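Side-chain contacts in Ras-associated and pleckstrin homology domains-containing protein 1 (Homo sapiens, PDB 4GN1), which relays localized membrane signals to the actin machinery, bringing EVL and VASP to the leading edge and regulating lamellipodial dynamics: residues Met58-Glu63 with Ala238-Gln243; Arg151-Leu154 with Gly159-Tyr162; Val175-Leu180 with Lys218-Asp223; Leu203-Pro208 with Asn233-Ala238. All blocks are in the same frame, centred on the assembly; numbering follows the deposited sequence.

Contact 1 of 4, residues Met58-Glu63 with Ala238-Gln243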
loop_
_atom_site.group_PDB
_atom_site.type_symbol
_atom_site.label_atom_id
_atom_site.label_comp_id
_atom_site.label_asym_id
_atom_site.label_seq_id
_atom_site.Cartn_x
_atom_site.Cartn_y
_atom_site.Cartn_z
ATOM N N MET A 58 -7.815 5.312 -7.937
ATOM C CA MET A 58 -7.006 5.003 -6.774
ATOM C C MET A 58 -5.544 4.801 -7.194
ATOM O O MET A 58 -5.224 4.808 -8.385
ATOM C CB MET A 58 -7.577 3.758 -6.063
ATOM C CG MET A 58 -7.575 2.528 -6.951
ATOM S SD MET A 58 -8.255 1.042 -6.206
ATOM C CE MET A 58 -10.000 1.306 -6.501
ATOM N N GLU A 59 -4.645 4.606 -6.239
ATOM C CA GLU A 59 -3.248 4.479 -6.623
ATOM C C GLU A 59 -2.452 3.711 -5.591
ATOM O O GLU A 59 -2.815 3.706 -4.419
ATOM C CB GLU A 59 -2.633 5.864 -6.808
ATOM C CG GLU A 59 -2.505 6.627 -5.505
ATOM C CD GLU A 59 -1.717 7.919 -5.625
ATOM O OE1 GLU A 59 -1.781 8.575 -6.710
ATOM O OE2 GLU A 59 -1.058 8.273 -4.600
ATOM N N ARG A 60 -1.367 3.059 -6.008
ATOM C CA ARG A 60 -0.469 2.470 -5.031
ATOM C C ARG A 60 0.979 2.691 -5.393
ATOM O O ARG A 60 1.337 2.822 -6.578
ATOM C CB ARG A 60 -0.756 0.972 -4.824
ATOM C CG ARG A 60 -0.498 0.040 -6.005
ATOM C CD ARG A 60 -0.687 -1.450 -5.613
ATOM N NE ARG A 60 -0.112 -2.350 -6.615
ATOM C CZ ARG A 60 1.033 -3.031 -6.452
ATOM N NH1 ARG A 60 1.733 -2.950 -5.321
ATOM N NH2 ARG A 60 1.488 -3.809 -7.428
ATOM N N ILE A 61 1.807 2.753 -4.363
ATOM C CA ILE A 61 3.238 2.735 -4.542
ATOM C C ILE A 61 3.650 1.272 -4.639
ATOM O O ILE A 61 3.382 0.495 -3.736
ATOM C CB ILE A 61 3.945 3.408 -3.360
ATOM C CG1 ILE A 61 3.432 4.830 -3.180
ATOM C CG2 ILE A 61 5.473 3.367 -3.521
ATOM C CD1 ILE A 61 3.450 5.307 -1.741
ATOM N N PHE A 62 4.251 0.890 -5.763
ATOM C CA PHE A 62 4.777 -0.461 -5.939
ATOM C C PHE A 62 5.794 -0.717 -4.864
ATOM O O PHE A 62 6.486 0.216 -4.459
ATOM C CB PHE A 62 5.524 -0.571 -7.263
ATOM C CG PHE A 62 4.644 -0.586 -8.461
ATOM C CD1 PHE A 62 3.812 -1.659 -8.711
ATOM C CD2 PHE A 62 4.655 0.468 -9.348
ATOM C CE1 PHE A 62 3.005 -1.685 -9.826
ATOM C CE2 PHE A 62 3.855 0.444 -10.478
ATOM C CZ PHE A 62 3.037 -0.638 -10.718
ATOM N N GLU A 63 5.899 -1.967 -4.405
ATOM C CA GLU A 63 7.066 -2.341 -3.621
ATOM C C GLU A 63 8.233 -2.596 -4.584
ATOM O O GLU A 63 8.057 -3.084 -5.721
ATOM C CB GLU A 63 6.807 -3.559 -2.719
ATOM C CG GLU A 63 5.477 -3.536 -1.952
ATOM C CD GLU A 63 5.307 -2.347 -1.002
ATOM O OE1 GLU A 63 4.121 -1.995 -0.749
ATOM O OE2 GLU A 63 6.316 -1.788 -0.474
ATOM N N ALA A 238 1.847 -7.658 6.775
ATOM C CA ALA A 238 1.165 -8.950 6.705
ATOM C C ALA A 238 1.115 -9.538 5.286
ATOM O O ALA A 238 1.034 -10.757 5.130
ATOM C CB ALA A 238 -0.244 -8.795 7.247
ATOM N N LYS A 239 1.146 -8.675 4.259
ATOM C CA LYS A 239 1.235 -9.161 2.876
ATOM C C LYS A 239 2.657 -9.540 2.457
ATOM O O LYS A 239 2.885 -10.647 1.942
ATOM C CB LYS A 239 0.677 -8.158 1.866
ATOM C CG LYS A 239 0.735 -8.700 0.440
ATOM C CD LYS A 239 -0.117 -7.910 -0.514
ATOM C CE LYS A 239 0.106 -8.378 -1.935
ATOM N NZ LYS A 239 -0.622 -9.624 -2.292
ATOM N N TYR A 240 3.586 -8.604 2.652
ATOM C CA TYR A 240 4.925 -8.709 2.114
ATOM C C TYR A 240 5.965 -9.224 3.088
ATOM O O TYR A 240 7.006 -9.716 2.664
ATOM C CB TYR A 240 5.355 -7.370 1.545
ATOM C CG TYR A 240 4.504 -6.922 0.369
ATOM C CD1 TYR A 240 4.584 -7.572 -0.874
ATOM C CD2 TYR A 240 3.622 -5.844 0.497
ATOM C CE1 TYR A 240 3.803 -7.166 -1.948
ATOM C CE2 TYR A 240 2.825 -5.439 -0.548
ATOM C CZ TYR A 240 2.922 -6.100 -1.771
ATOM O OH TYR A 240 2.148 -5.693 -2.802
ATOM N N GLY A 241 5.706 -9.077 4.388
ATOM C CA GLY A 241 6.647 -9.519 5.435
ATOM C C GLY A 241 8.085 -9.067 5.278
ATOM O O GLY A 241 8.336 -7.982 4.801
ATOM N N LYS A 242 9.030 -9.919 5.672
ATOM C CA LYS A 242 10.472 -9.576 5.769
ATOM C C LYS A 242 11.009 -8.917 4.504
ATOM O O LYS A 242 11.935 -8.095 4.551
ATOM C CB LYS A 242 11.295 -10.838 6.123
ATOM C CG LYS A 242 12.806 -10.729 5.896
ATOM C CD LYS A 242 13.589 -11.785 6.662
ATOM C CE LYS A 242 15.091 -11.611 6.446
ATOM N NZ LYS A 242 15.899 -12.802 6.863
ATOM N N GLN A 243 10.409 -9.283 3.375
ATOM C CA GLN A 243 10.743 -8.701 2.087
ATOM C C GLN A 243 10.662 -7.158 2.084
ATOM O O GLN A 243 11.492 -6.505 1.435
ATOM C CB GLN A 243 9.845 -9.319 1.011
ATOM C CG GLN A 243 10.060 -8.784 -0.402
ATOM C CD GLN A 243 11.417 -9.145 -0.974
ATOM O OE1 GLN A 243 12.326 -8.334 -0.965
ATOM N NE2 GLN A 243 11.554 -10.356 -1.462
#
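E63, just past the end of strand 58-61, and Y240, in the last turn of helix 225-240, bring the two backbones to their nearest approach, with CA atoms still 8.8 Å apart, so side chains alone close the gap. The methylene of E63 does the touching. Its CG lies over one face of the Y240 ring, a CH-pi contact 3.7 Å from CG to the ring centroid and 17° off the normal. On the opposite face of the same ring sits CG of K239, the preceding residue of the helix, so the phenol is held between two aliphatic carbons. The first torsion of E63 (chi1 -45°) sets CG over the ring, and the bend at chi2 then swings the carboxylate toward the R236 guanidinium, with which OE2 forms a salt bridge; OE1 stays 3.7 Å from Y240 CE2. Strand 58-61 belongs to the ubiquitin-like Ras-associating domain and helix 225-240 is the C-terminal helix of the PH domain, so the contact is one point where the two domains are packed into a single unit. H65 adds a ring meeting Y240 at a steep angle. At the phenol end, R60 NH1 comes obliquely within 3.7 Å of Y240 OH, which is not a hydrogen bond; the guanidinium and ring planes are 15° apart but not stacked. The main partners of R60 lie elsewhere: NH1 pairs with E66 and NE with E51, carboxylates that probably fix the orientation of the guanidinium, while NH2 is hydrogen-bonded to a malonate ion, probably from the crystallisation liquor.

Contact 2 of 4, residues Arg151-Leu154 with Gly159-Tyr162; sequences RYFL and GIYY
F153 and Y162 face each other as a non-hydrogen-bonded antiparallel pair, CA atoms 4.6 Å apart, and next to them L154 and Y161 form the hydrogen-bonded pair. There the backbones grip twice, L154 N to Y161 O at 3.1 Å and Y161 N to L154 O at 3.0 Å. The tight part lies around F153, I160 and the CB of Y162. F153 CE2 lies 3.6 Å from Y162 CB, and that methylene sits over the F153 ring. With Y162 chi1 at 82°, CG stands between the backbone N and the carbonyl carbon, and the phenol runs beside F153, pointing the same way. The two rings are nearly parallel, planes at 20°, but slid so far apart that they barely overlap. I160 CG2 meets the edge of the F153 ring, 3.6 Å from CD2. F177 packs edge-to-face on both rings, and W231 and I235 of helix 225-240 touch F153 and I160. Around L154 and Y161 the packing is looser. The Y161 ring leads away from the 151-154 strand, with L154 O at its edge, and its hydroxyl is hydrogen-bonded to S158 OG while R156 makes a cation-pi contact. Y161 of this PH-domain hairpin is phosphorylated by ABL1, though without phosphate here; it is itself partly exposed, consistent with access for a kinase. Carbon thus packs the F153 and I160 part, R151 and Y162 give that side a partly exposed margin, and R156 might interact with a phosphate on Y161.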
loop_
_atom_site.group_PDB
_atom_site.type_symbol
_atom_site.label_atom_id
_atom_site.label_comp_id
_atom_site.label_asym_id
_atom_site.label_seq_id
_atom_site.Cartn_x
_atom_site.Cartn_y
_atom_site.Cartn_z
ATOM N N ARG A 151 -17.877 -0.652 10.973
ATOM C CA ARG A 151 -17.684 -2.021 11.465
ATOM C C ARG A 151 -16.332 -2.062 12.171
ATOM O O ARG A 151 -15.429 -1.298 11.826
ATOM C CB ARG A 151 -17.665 -3.070 10.332
ATOM C CG ARG A 151 -18.802 -3.069 9.316
ATOM C CD ARG A 151 -20.080 -3.709 9.843
ATOM N NE ARG A 151 -21.122 -3.839 8.811
ATOM C CZ ARG A 151 -22.438 -3.897 9.051
ATOM N NH1 ARG A 151 -22.903 -3.818 10.288
ATOM N NH2 ARG A 151 -23.293 -4.023 8.040
ATOM N N TYR A 152 -16.196 -2.965 13.143
ATOM C CA TYR A 152 -14.928 -3.206 13.845
ATOM C C TYR A 152 -14.033 -4.198 13.099
ATOM O O TYR A 152 -14.498 -5.265 12.664
ATOM C CB TYR A 152 -15.200 -3.734 15.257
ATOM C CG TYR A 152 -13.948 -4.110 16.038
ATOM C CD1 TYR A 152 -13.221 -3.139 16.744
ATOM C CD2 TYR A 152 -13.499 -5.444 16.084
ATOM C CE1 TYR A 152 -12.089 -3.474 17.466
ATOM C CE2 TYR A 152 -12.366 -5.789 16.807
ATOM C CZ TYR A 152 -11.667 -4.798 17.494
ATOM O OH TYR A 152 -10.544 -5.136 18.216
ATOM N N PHE A 153 -12.746 -3.863 12.999
ATOM C CA PHE A 153 -11.781 -4.632 12.183
ATOM C C PHE A 153 -10.580 -5.108 12.962
ATOM O O PHE A 153 -10.136 -4.450 13.911
ATOM C CB PHE A 153 -11.271 -3.807 10.998
ATOM C CG PHE A 153 -12.229 -3.740 9.859
ATOM C CD1 PHE A 153 -13.141 -2.691 9.760
ATOM C CD2 PHE A 153 -12.231 -4.723 8.884
ATOM C CE1 PHE A 153 -14.036 -2.619 8.700
ATOM C CE2 PHE A 153 -13.124 -4.669 7.823
ATOM C CZ PHE A 153 -14.030 -3.616 7.728
ATOM N N LEU A 154 -10.039 -6.238 12.513
ATOM C CA LEU A 154 -8.940 -6.899 13.184
ATOM C C LEU A 154 -7.998 -7.567 12.181
ATOM O O LEU A 154 -8.389 -8.493 11.446
ATOM C CB LEU A 154 -9.478 -7.907 14.206
ATOM C CG LEU A 154 -8.451 -8.403 15.219
ATOM C CD1 LEU A 154 -9.052 -8.483 16.619
ATOM C CD2 LEU A 154 -7.892 -9.747 14.772
ATOM N N GLY A 159 -4.923 -12.522 7.528
ATOM C CA GLY A 159 -5.823 -11.658 6.745
ATOM C C GLY A 159 -6.610 -10.666 7.582
ATOM O O GLY A 159 -6.378 -10.511 8.778
ATOM N N ILE A 160 -7.541 -9.976 6.953
ATOM C CA ILE A 160 -8.378 -9.052 7.675
ATOM C C ILE A 160 -9.646 -9.788 8.035
ATOM O O ILE A 160 -10.136 -10.595 7.247
ATOM C CB ILE A 160 -8.709 -7.811 6.825
ATOM C CG1 ILE A 160 -7.412 -7.168 6.310
ATOM C CG2 ILE A 160 -9.559 -6.819 7.607
ATOM C CD1 ILE A 160 -7.597 -5.901 5.497
ATOM N N TYR A 161 -10.142 -9.500 9.241
ATOM C CA TYR A 161 -11.390 -10.024 9.790
ATOM C C TYR A 161 -12.255 -8.881 10.264
ATOM O O TYR A 161 -11.762 -7.771 10.484
ATOM C CB TYR A 161 -11.113 -10.924 10.990
ATOM C CG TYR A 161 -10.399 -12.169 10.608
ATOM C CD1 TYR A 161 -11.088 -13.366 10.440
ATOM C CD2 TYR A 161 -9.030 -12.152 10.392
ATOM C CE1 TYR A 161 -10.423 -14.519 10.071
ATOM C CE2 TYR A 161 -8.358 -13.291 10.018
ATOM C CZ TYR A 161 -9.057 -14.462 9.864
ATOM O OH TYR A 161 -8.358 -15.571 9.488
ATOM N N TYR A 162 -13.543 -9.163 10.447
ATOM C CA TYR A 162 -14.486 -8.160 10.898
ATOM C C TYR A 162 -15.730 -8.805 11.445
ATOM O O TYR A 162 -15.945 -10.001 11.297
ATOM C CB TYR A 162 -14.841 -7.175 9.771
ATOM C CG TYR A 162 -15.915 -7.632 8.785
ATOM C CD1 TYR A 162 -16.898 -6.747 8.347
ATOM C CD2 TYR A 162 -15.945 -8.943 8.287
ATOM C CE1 TYR A 162 -17.873 -7.145 7.448
ATOM C CE2 TYR A 162 -16.917 -9.346 7.386
ATOM C CZ TYR A 162 -17.874 -8.444 6.971
ATOM O OH TYR A 162 -18.828 -8.838 6.075
#

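Contact 3 of 4, residues Val175-Leu180 with Lys218-Asp223; sequences VCFLQL and KYLCCD
F177, L178, K218 and L220 make a contact that is wholly dispersive, with no hydrogen bond across it; the two strands run nearly at right angles, 94°, their axes 9.9 Å apart at the closest. The aliphatic-on-aromatic part is led by K218, whose CB, CG and CD slide past the far end of the F177 ring in the opposite direction. K218 CD is 3.7 Å from F177 CZ, and the approach is oblique. L220 CD2 meets the same F177 CZ more loosely, at 4.2 Å. A bend at chi2 (-65°) turns the lysine chain along the phenyl instead of straight off its strand. F177 reaches inward because its CG stands opposite the backbone N, chi1 171°. The aliphatic contact is that of L178 CD2, 3.7 Å from K218 CG, the leucine crossing the lysine at a slant. Beyond the two segments, L140 touches both F177 and L220. On strand 175-178, F177 and L178 both stand opposite I160, a classic beta bulge, which lets two consecutive side chains contribute to the contact. K218 sits at the margin, with its CB, CG and CD against F177 and L178. Two strands facing each other nearly perpendicular across a hydrophobic interior are what the orthogonal two-sheet barrel of a PH domain provides.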
loop_
_atom_site.group_PDB
_atom_site.type_symbol
_atom_site.label_atom_id
_atom_site.label_comp_id
_atom_site.label_asym_id
_atom_site.label_seq_id
_atom_site.Cartn_x
_atom_site.Cartn_y
_atom_site.Cartn_z
ATOM N N VAL A 175 -15.446 -12.867 11.426
ATOM C CA VAL A 175 -15.407 -13.740 10.226
ATOM C C VAL A 175 -14.390 -13.194 9.218
ATOM O O VAL A 175 -14.043 -12.011 9.263
ATOM C CB VAL A 175 -16.809 -13.947 9.545
ATOM C CG1 VAL A 175 -17.854 -14.437 10.542
ATOM C CG2 VAL A 175 -17.307 -12.688 8.823
ATOM N N CYS A 176 -13.904 -14.045 8.314
ATOM C CA CYS A 176 -12.965 -13.577 7.296
ATOM C C CYS A 176 -13.604 -12.431 6.520
ATOM O O CYS A 176 -14.740 -12.549 6.039
ATOM C CB CYS A 176 -12.535 -14.696 6.341
ATOM S SG CYS A 176 -11.358 -14.149 5.065
ATOM N N PHE A 177 -12.882 -11.314 6.453
ATOM C CA PHE A 177 -13.248 -10.184 5.624
ATOM C C PHE A 177 -12.456 -10.268 4.330
ATOM O O PHE A 177 -13.033 -10.134 3.260
ATOM C CB PHE A 177 -13.018 -8.835 6.341
ATOM C CG PHE A 177 -13.174 -7.632 5.444
ATOM C CD1 PHE A 177 -14.433 -7.152 5.110
ATOM C CD2 PHE A 177 -12.051 -6.977 4.933
ATOM C CE1 PHE A 177 -14.571 -6.048 4.288
ATOM C CE2 PHE A 177 -12.175 -5.875 4.097
ATOM C CZ PHE A 177 -13.439 -5.412 3.766
ATOM N N LEU A 178 -11.144 -10.488 4.424
ATOM C CA LEU A 178 -10.321 -10.616 3.231
ATOM C C LEU A 178 -8.939 -11.206 3.524
ATOM O O LEU A 178 -8.175 -10.632 4.325
ATOM C CB LEU A 178 -10.152 -9.245 2.589
ATOM C CG LEU A 178 -9.848 -9.073 1.104
ATOM C CD1 LEU A 178 -10.941 -9.670 0.210
ATOM C CD2 LEU A 178 -9.726 -7.589 0.838
ATOM N N GLN A 179 -8.634 -12.348 2.880
ATOM C CA GLN A 179 -7.275 -12.910 2.828
ATOM C C GLN A 179 -6.377 -12.052 1.922
ATOM O O GLN A 179 -6.810 -11.616 0.856
ATOM C CB GLN A 179 -7.303 -14.384 2.377
ATOM C CG GLN A 179 -8.018 -15.285 3.382
ATOM C CD GLN A 179 -7.595 -16.753 3.365
ATOM O OE1 GLN A 179 -6.596 -17.153 2.727
ATOM N NE2 GLN A 179 -8.367 -17.578 4.084
ATOM N N LEU A 180 -5.137 -11.804 2.351
ATOM C CA LEU A 180 -4.262 -10.811 1.703
ATOM C C LEU A 180 -3.346 -11.342 0.571
ATOM O O LEU A 180 -2.759 -10.573 -0.211
ATOM C CB LEU A 180 -3.440 -10.067 2.772
ATOM C CG LEU A 180 -4.228 -9.129 3.707
ATOM C CD1 LEU A 180 -3.314 -8.526 4.779
ATOM C CD2 LEU A 180 -4.986 -8.032 2.938
ATOM N N LYS A 218 -12.875 -4.081 -2.194
ATOM C CA LYS A 218 -13.253 -3.663 -0.849
ATOM C C LYS A 218 -12.803 -2.229 -0.587
ATOM O O LYS A 218 -11.637 -1.881 -0.823
ATOM C CB LYS A 218 -12.614 -4.591 0.173
ATOM C CG LYS A 218 -13.042 -6.037 0.042
ATOM C CD LYS A 218 -14.520 -6.165 0.342
ATOM C CE LYS A 218 -14.984 -7.609 0.375
ATOM N NZ LYS A 218 -16.457 -7.647 0.190
ATOM N N TYR A 219 -13.730 -1.404 -0.094
ATOM C CA TYR A 219 -13.444 0.002 0.194
ATOM C C TYR A 219 -13.533 0.323 1.672
ATOM O O TYR A 219 -14.554 0.069 2.299
ATOM C CB TYR A 219 -14.416 0.895 -0.547
ATOM C CG TYR A 219 -14.391 0.739 -2.038
ATOM C CD1 TYR A 219 -13.718 1.643 -2.813
ATOM C CD2 TYR A 219 -15.071 -0.304 -2.669
ATOM C CE1 TYR A 219 -13.707 1.533 -4.185
ATOM C CE2 TYR A 219 -15.067 -0.434 -4.048
ATOM C CZ TYR A 219 -14.376 0.491 -4.799
ATOM O OH TYR A 219 -14.330 0.411 -6.161
ATOM N N LEU A 220 -12.471 0.898 2.221
ATOM C CA LEU A 220 -12.421 1.220 3.641
ATOM C C LEU A 220 -12.121 2.705 3.858
ATOM O O LEU A 220 -11.326 3.299 3.118
ATOM C CB LEU A 220 -11.373 0.365 4.345
ATOM C CG LEU A 220 -11.633 -1.134 4.339
ATOM C CD1 LEU A 220 -10.426 -1.936 4.825
ATOM C CD2 LEU A 220 -12.867 -1.445 5.165
ATOM N N CYS A 221 -12.758 3.296 4.862
ATOM C CA CYS A 221 -12.561 4.709 5.190
ATOM C C CYS A 221 -12.158 4.860 6.651
ATOM O O CYS A 221 -12.773 4.263 7.541
ATOM C CB CYS A 221 -13.828 5.519 4.913
ATOM S SG CYS A 221 -13.645 7.287 5.219
ATOM N N CYS A 222 -11.131 5.666 6.893
ATOM C CA CYS A 222 -10.589 5.804 8.222
ATOM C C CYS A 222 -10.964 7.155 8.796
ATOM O O CYS A 222 -11.262 8.091 8.038
ATOM C CB CYS A 222 -9.080 5.653 8.179
ATOM S SG CYS A 222 -8.546 4.082 7.481
ATOM N N ASP A 223 -10.924 7.251 10.128
ATOM C CA ASP A 223 -11.277 8.484 10.846
ATOM C C ASP A 223 -10.358 9.656 10.518
ATOM O O ASP A 223 -10.817 10.799 10.460
ATOM C CB ASP A 223 -11.288 8.269 12.377
ATOM C CG ASP A 223 -12.607 7.696 12.889
ATOM O OD1 ASP A 223 -12.598 7.066 13.978
ATOM O OD2 ASP A 223 -13.651 7.866 12.211
#

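Contact 4 of 4, residues Leu203-Pro208 with Asn233-Ala238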
loop_
_atom_site.group_PDB
_atom_site.type_symbol
_atom_site.label_atom_id
_atom_site.label_comp_id
_atom_site.label_asym_id
_atom_site.label_seq_id
_atom_site.Cartn_x
_atom_site.Cartn_y
_atom_site.Cartn_z
ATOM N N LEU A 203 -8.603 3.517 2.041
ATOM C CA LEU A 203 -7.803 2.442 1.430
ATOM C C LEU A 203 -8.685 1.425 0.663
ATOM O O LEU A 203 -9.860 1.240 0.991
ATOM C CB LEU A 203 -6.951 1.742 2.479
ATOM C CG LEU A 203 -7.674 0.965 3.585
ATOM C CD1 LEU A 203 -6.747 -0.134 4.097
ATOM C CD2 LEU A 203 -8.097 1.862 4.729
ATOM N N VAL A 204 -8.110 0.782 -0.353
ATOM C CA VAL A 204 -8.847 -0.098 -1.241
ATOM C C VAL A 204 -8.029 -1.361 -1.372
ATOM O O VAL A 204 -6.806 -1.303 -1.541
ATOM C CB VAL A 204 -9.065 0.508 -2.660
ATOM C CG1 VAL A 204 -9.865 -0.433 -3.557
ATOM C CG2 VAL A 204 -9.777 1.850 -2.609
ATOM N N LEU A 205 -8.713 -2.500 -1.259
ATOM C CA LEU A 205 -8.105 -3.821 -1.456
ATOM C C LEU A 205 -8.772 -4.502 -2.648
ATOM O O LEU A 205 -9.999 -4.577 -2.727
ATOM C CB LEU A 205 -8.240 -4.662 -0.197
ATOM C CG LEU A 205 -7.773 -4.004 1.093
ATOM C CD1 LEU A 205 -8.666 -4.461 2.215
ATOM C CD2 LEU A 205 -6.347 -4.387 1.407
ATOM N N LYS A 206 -7.956 -4.914 -3.610
ATOM C CA LYS A 206 -8.430 -5.686 -4.767
ATOM C C LYS A 206 -7.326 -6.543 -5.350
ATOM O O LYS A 206 -6.144 -6.235 -5.205
ATOM C CB LYS A 206 -9.006 -4.790 -5.878
ATOM C CG LYS A 206 -7.987 -3.878 -6.551
ATOM C CD LYS A 206 -8.432 -3.505 -7.963
ATOM C CE LYS A 206 -7.241 -3.027 -8.791
ATOM N NZ LYS A 206 -6.349 -4.175 -9.101
ATOM N N HIS A 207 -7.747 -7.623 -6.000
ATOM C CA HIS A 207 -6.893 -8.444 -6.833
ATOM C C HIS A 207 -6.211 -7.595 -7.886
ATOM O O HIS A 207 -6.842 -6.722 -8.487
ATOM C CB HIS A 207 -7.727 -9.546 -7.488
ATOM C CG HIS A 207 -6.904 -10.623 -8.146
ATOM N ND1 HIS A 207 -6.193 -10.409 -9.276
ATOM C CD2 HIS A 207 -6.689 -11.949 -7.793
ATOM C CE1 HIS A 207 -5.547 -11.536 -9.618
ATOM N NE2 HIS A 207 -5.860 -12.478 -8.713
ATOM N N PRO A 208 -4.910 -7.842 -8.123
ATOM C CA PRO A 208 -4.180 -7.124 -9.164
ATOM C C PRO A 208 -4.886 -7.141 -10.527
ATOM O O PRO A 208 -4.793 -6.166 -11.259
ATOM C CB PRO A 208 -2.833 -7.882 -9.250
ATOM C CG PRO A 208 -2.656 -8.502 -7.915
ATOM C CD PRO A 208 -4.049 -8.809 -7.402
ATOM N N ASN A 233 0.152 0.386 6.507
ATOM C CA ASN A 233 1.429 -0.238 6.833
ATOM C C ASN A 233 1.263 -1.653 7.374
ATOM O O ASN A 233 1.970 -2.602 6.937
ATOM C CB ASN A 233 2.284 0.654 7.728
ATOM C CG ASN A 233 2.916 1.798 6.938
ATOM O OD1 ASN A 233 3.761 1.567 6.077
ATOM N ND2 ASN A 233 2.487 3.032 7.204
ATOM N N GLY A 234 0.302 -1.806 8.279
ATOM C CA GLY A 234 0.003 -3.110 8.851
ATOM C C GLY A 234 -0.289 -4.088 7.735
ATOM O O GLY A 234 0.366 -5.113 7.617
ATOM N N ILE A 235 -1.269 -3.755 6.901
ATOM C CA ILE A 235 -1.621 -4.603 5.762
ATOM C C ILE A 235 -0.406 -4.971 4.923
ATOM O O ILE A 235 -0.247 -6.133 4.537
ATOM C CB ILE A 235 -2.762 -3.988 4.924
ATOM C CG1 ILE A 235 -4.008 -3.890 5.810
ATOM C CG2 ILE A 235 -3.062 -4.829 3.674
ATOM C CD1 ILE A 235 -5.125 -3.071 5.210
ATOM N N ARG A 236 0.471 -4.005 4.694
ATOM C CA ARG A 236 1.688 -4.229 3.913
ATOM C C ARG A 236 2.634 -5.244 4.566
ATOM O O ARG A 236 3.142 -6.153 3.890
ATOM C CB ARG A 236 2.396 -2.905 3.629
ATOM C CG ARG A 236 1.710 -2.077 2.544
ATOM C CD ARG A 236 2.263 -0.668 2.462
ATOM N NE ARG A 236 3.590 -0.666 1.860
ATOM C CZ ARG A 236 4.658 -0.074 2.370
ATOM N NH1 ARG A 236 4.571 0.591 3.520
ATOM N NH2 ARG A 236 5.813 -0.149 1.715
ATOM N N ILE A 237 2.842 -5.112 5.874
ATOM C CA ILE A 237 3.663 -6.080 6.617
ATOM C C ILE A 237 3.122 -7.496 6.458
ATOM O O ILE A 237 3.834 -8.394 6.028
ATOM C CB ILE A 237 3.769 -5.722 8.104
ATOM C CG1 ILE A 237 4.490 -4.382 8.231
ATOM C CG2 ILE A 237 4.477 -6.846 8.865
ATOM C CD1 ILE A 237 4.467 -3.788 9.620
ATOM N N ALA A 238 1.847 -7.658 6.775
ATOM C CA ALA A 238 1.165 -8.950 6.705
ATOM C C ALA A 238 1.115 -9.538 5.286
ATOM O O ALA A 238 1.034 -10.757 5.130
ATOM C CB ALA A 238 -0.244 -8.795 7.247
#
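I235 of helix 225-240 touches L203 and L205 of strand 202-206 across a wide gap, 9.7 Å between the CA atoms of I235 and L205. Along the helix, N233 comes first, its OD1 joined to R236 NH1 by a weak hydrogen bond and its ND2 bonded to the carbonyl of H229, one turn back. At I235 the side chain forks toward the strand. Its CD1 touches CD1 of L203 at 3.5 Å, methyl to methyl, while CG2 approaches CD2 of L205 at 4.0 Å. With chi1 at -63°, CG1 lies opposite the carbonyl carbon and CG2 opposite the backbone N, and the two branches serve different leucines. L203 and L205 are alternate residues of one strand, both directed at the helix, which is how the C-terminal helix of a PH domain plugs an open end of its beta barrel. V185 and L220, on the strands flanking 202-206, touch both leucines and extend the apolar floor below I235. The next residue, R236, turns away from strand 202-206 toward the Ras-associating domain, so one helical turn combines barrel packing with a link between domains. I237 turns instead to L94 of helix 93-96.

Contacts 1 and 4 are buried and share helix 225-240: contact 4 presses it on the barrel, whereas contact 1 joins it to the Ras-associating domain, and the E63-R236 salt bridge links the two. Contacts 2 and 3 lie farther out in the PH domain and are partly buried; I160 and Y162 of the first are backbone-bonded to L178 and V175 of the second. The interior is continuous, since I160 CD1 touches both L205 and I235 of contact 4, and L178 packs on L205. Only contact 2 has hydrogen bonds between its segments; contacts 3 and 4 are apolar, and contact 1, between domains, places a ring beside charged side chains.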